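Local coordinates for glycine betaine/carnitine/choline ABC transporter (Staphylococcus aureus subsp. aureus Mu50, PDB 3O66), which probably captures glycine betaine, carnitine or choline as the substrate-binding component of an ABC importer for these osmoprotectants, at residues H55-I59 against K101-T105. Residues are numbered along the deposited sequence; the frame is centred on the assembly and turned at random.
Sequences HNALI and KFDQT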
loop_
_atom_site.group_PDB
_atom_site.type_symbol
_atom_site.label_atom_id
_atom_site.label_comp_id
_atom_site.label_asym_id
_atom_site.label_seq_id
_atom_site.Cartn_x
_atom_site.Cartn_y
_atom_site.Cartn_z
ATOM N N HIS A 55 11.675 -2.394 9.342
ATOM C CA HIS A 55 11.481 -2.341 10.787
ATOM C C HIS A 55 12.809 -2.462 11.524
ATOM O O HIS A 55 13.101 -1.678 12.445
ATOM C CB HIS A 55 10.547 -3.465 11.237
ATOM C CG HIS A 55 10.354 -3.530 12.723
ATOM N ND1 HIS A 55 9.729 -2.521 13.435
ATOM C CD2 HIS A 55 10.695 -4.477 13.627
ATOM C CE1 HIS A 55 9.701 -2.847 14.717
ATOM N NE2 HIS A 55 10.284 -4.027 14.861
ATOM N N ASN A 56 13.592 -3.463 11.130
ATOM C CA ASN A 56 14.867 -3.722 11.750
ATOM C C ASN A 56 15.811 -2.538 11.587
ATOM O O ASN A 56 16.526 -2.198 12.538
ATOM C CB ASN A 56 15.469 -5.051 11.265
ATOM C CG ASN A 56 14.713 -6.254 11.806
ATOM O OD1 ASN A 56 14.168 -6.212 12.921
ATOM N ND2 ASN A 56 14.709 -7.346 11.047
ATOM N N ALA A 57 15.792 -1.887 10.424
ATOM C CA ALA A 57 16.556 -0.661 10.263
ATOM C C ALA A 57 16.205 0.418 11.316
ATOM O O ALA A 57 17.099 1.045 11.875
ATOM C CB ALA A 57 16.407 -0.090 8.839
ATOM N N LEU A 58 14.916 0.665 11.549
ATOM C CA LEU A 58 14.530 1.681 12.537
ATOM C C LEU A 58 14.934 1.252 13.944
ATOM O O LEU A 58 15.472 2.055 14.731
ATOM C CB LEU A 58 13.019 2.017 12.464
ATOM C CG LEU A 58 12.653 3.209 11.543
ATOM C CD1 LEU A 58 13.121 2.992 10.100
ATOM C CD2 LEU A 58 11.159 3.489 11.542
ATOM N N ILE A 59 14.712 -0.026 14.237
ATOM C CA ILE A 59 15.004 -0.555 15.556
ATOM C C ILE A 59 16.518 -0.501 15.822
ATOM O O ILE A 59 16.949 -0.224 16.934
ATOM C CB ILE A 59 14.454 -2.001 15.712
ATOM C CG1 ILE A 59 12.923 -1.984 15.854
ATOM C CG2 ILE A 59 15.137 -2.736 16.878
ATOM C CD1 ILE A 59 12.352 -1.053 16.920
ATOM N N LYS A 101 5.668 -0.341 22.179
ATOM C CA LYS A 101 6.705 -1.355 21.983
ATOM C C LYS A 101 7.991 -0.796 21.408
ATOM O O LYS A 101 9.062 -1.280 21.743
ATOM C CB LYS A 101 6.199 -2.498 21.097
ATOM C CG LYS A 101 5.171 -3.371 21.791
ATOM C CD LYS A 101 4.990 -4.710 21.054
ATOM C CE LYS A 101 4.083 -5.639 21.852
ATOM N NZ LYS A 101 3.626 -6.822 21.056
ATOM N N PHE A 102 7.886 0.202 20.532
ATOM C CA PHE A 102 9.040 0.643 19.741
ATOM C C PHE A 102 9.347 2.136 19.823
ATOM O O PHE A 102 10.271 2.610 19.123
ATOM C CB PHE A 102 8.790 0.326 18.253
ATOM C CG PHE A 102 8.402 -1.105 17.974
ATOM C CD1 PHE A 102 9.169 -2.159 18.460
ATOM C CD2 PHE A 102 7.299 -1.383 17.165
ATOM C CE1 PHE A 102 8.819 -3.495 18.176
ATOM C CE2 PHE A 102 6.948 -2.684 16.860
ATOM C CZ PHE A 102 7.709 -3.752 17.371
ATOM N N ASP A 103 8.570 2.885 20.615
ATOM C CA ASP A 103 8.768 4.337 20.723
ATOM C C ASP A 103 8.759 5.004 19.335
ATOM O O ASP A 103 9.659 5.805 18.986
ATOM C CB ASP A 103 10.075 4.663 21.470
ATOM C CG ASP A 103 10.215 6.149 21.775
ATOM O OD1 ASP A 103 9.172 6.795 22.055
ATOM O OD2 ASP A 103 11.369 6.656 21.750
ATOM N N GLN A 104 7.758 4.626 18.536
ATOM C CA GLN A 104 7.618 5.134 17.165
ATOM C C GLN A 104 6.196 5.608 16.920
ATOM O O GLN A 104 5.230 5.095 17.505
ATOM C CB GLN A 104 7.969 4.071 16.132
ATOM C CG GLN A 104 9.452 3.636 16.144
ATOM C CD GLN A 104 9.721 2.414 15.268
ATOM O OE1 GLN A 104 8.870 1.998 14.478
ATOM N NE2 GLN A 104 10.905 1.820 15.429
ATOM N N THR A 105 6.082 6.573 16.014
ATOM C CA THR A 105 4.797 7.074 15.594
ATOM C C THR A 105 4.452 6.427 14.257
ATOM O O THR A 105 5.156 6.633 13.235
ATOM C CB THR A 105 4.817 8.598 15.492
ATOM O OG1 THR A 105 4.964 9.147 16.813
ATOM C CG2 THR A 105 3.526 9.137 14.833
HETATM O O HOH W 1 9.717 0.117 12.601
#
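His55 and Phe102 form a T-shaped aromatic pair. The imidazole turns its edge to the phenyl face, with ring centroids 4.5 Å apart and planes at 65°. His55 CE1 stands over the centre of the Phe102 ring, and its nearest ring atom is Phe102 CZ at 3.4 Å. With chi1 at 177°, the imidazole of His55 swings beside its own carbonyl carbon and reaches Phe102. Lys101 CB lies over the opposite face of the phenyl ring, so Phe102 is sandwiched.

Ile59 CD1 meets Phe102 CD1 at 3.7 Å. Within its own helix, Ile59 CG1 lies over one face of the His55 ring, one turn on from it. Hydrocarbon also packs against the polar Gln104 NE2: Ile59 CD1 at 3.5 Å and Leu58 CB at 3.6 Å.

No direct hydrogen bond joins the two segments. One water bridges them instead: it is hydrogen-bonded to His55 ND1 (2.8 Å) and donates to Gln104 OE1 (2.8 Å). The Gln104 chain is extended beyond CG (chi2 170°) and brings its amide to the water.

The contact joins helix 51-60 to the end of helix 87-102 and the start of edge strand 104-106. It sits in the lobe built on the sheet that includes strands 104-106 and 222-227, one of two in this substrate-binding protein of the periplasmic-binding-protein class. Phe98 packs edge-to-face with Phe102, and Leu58 and Gln104 both rest on the adjacent strand 222-227.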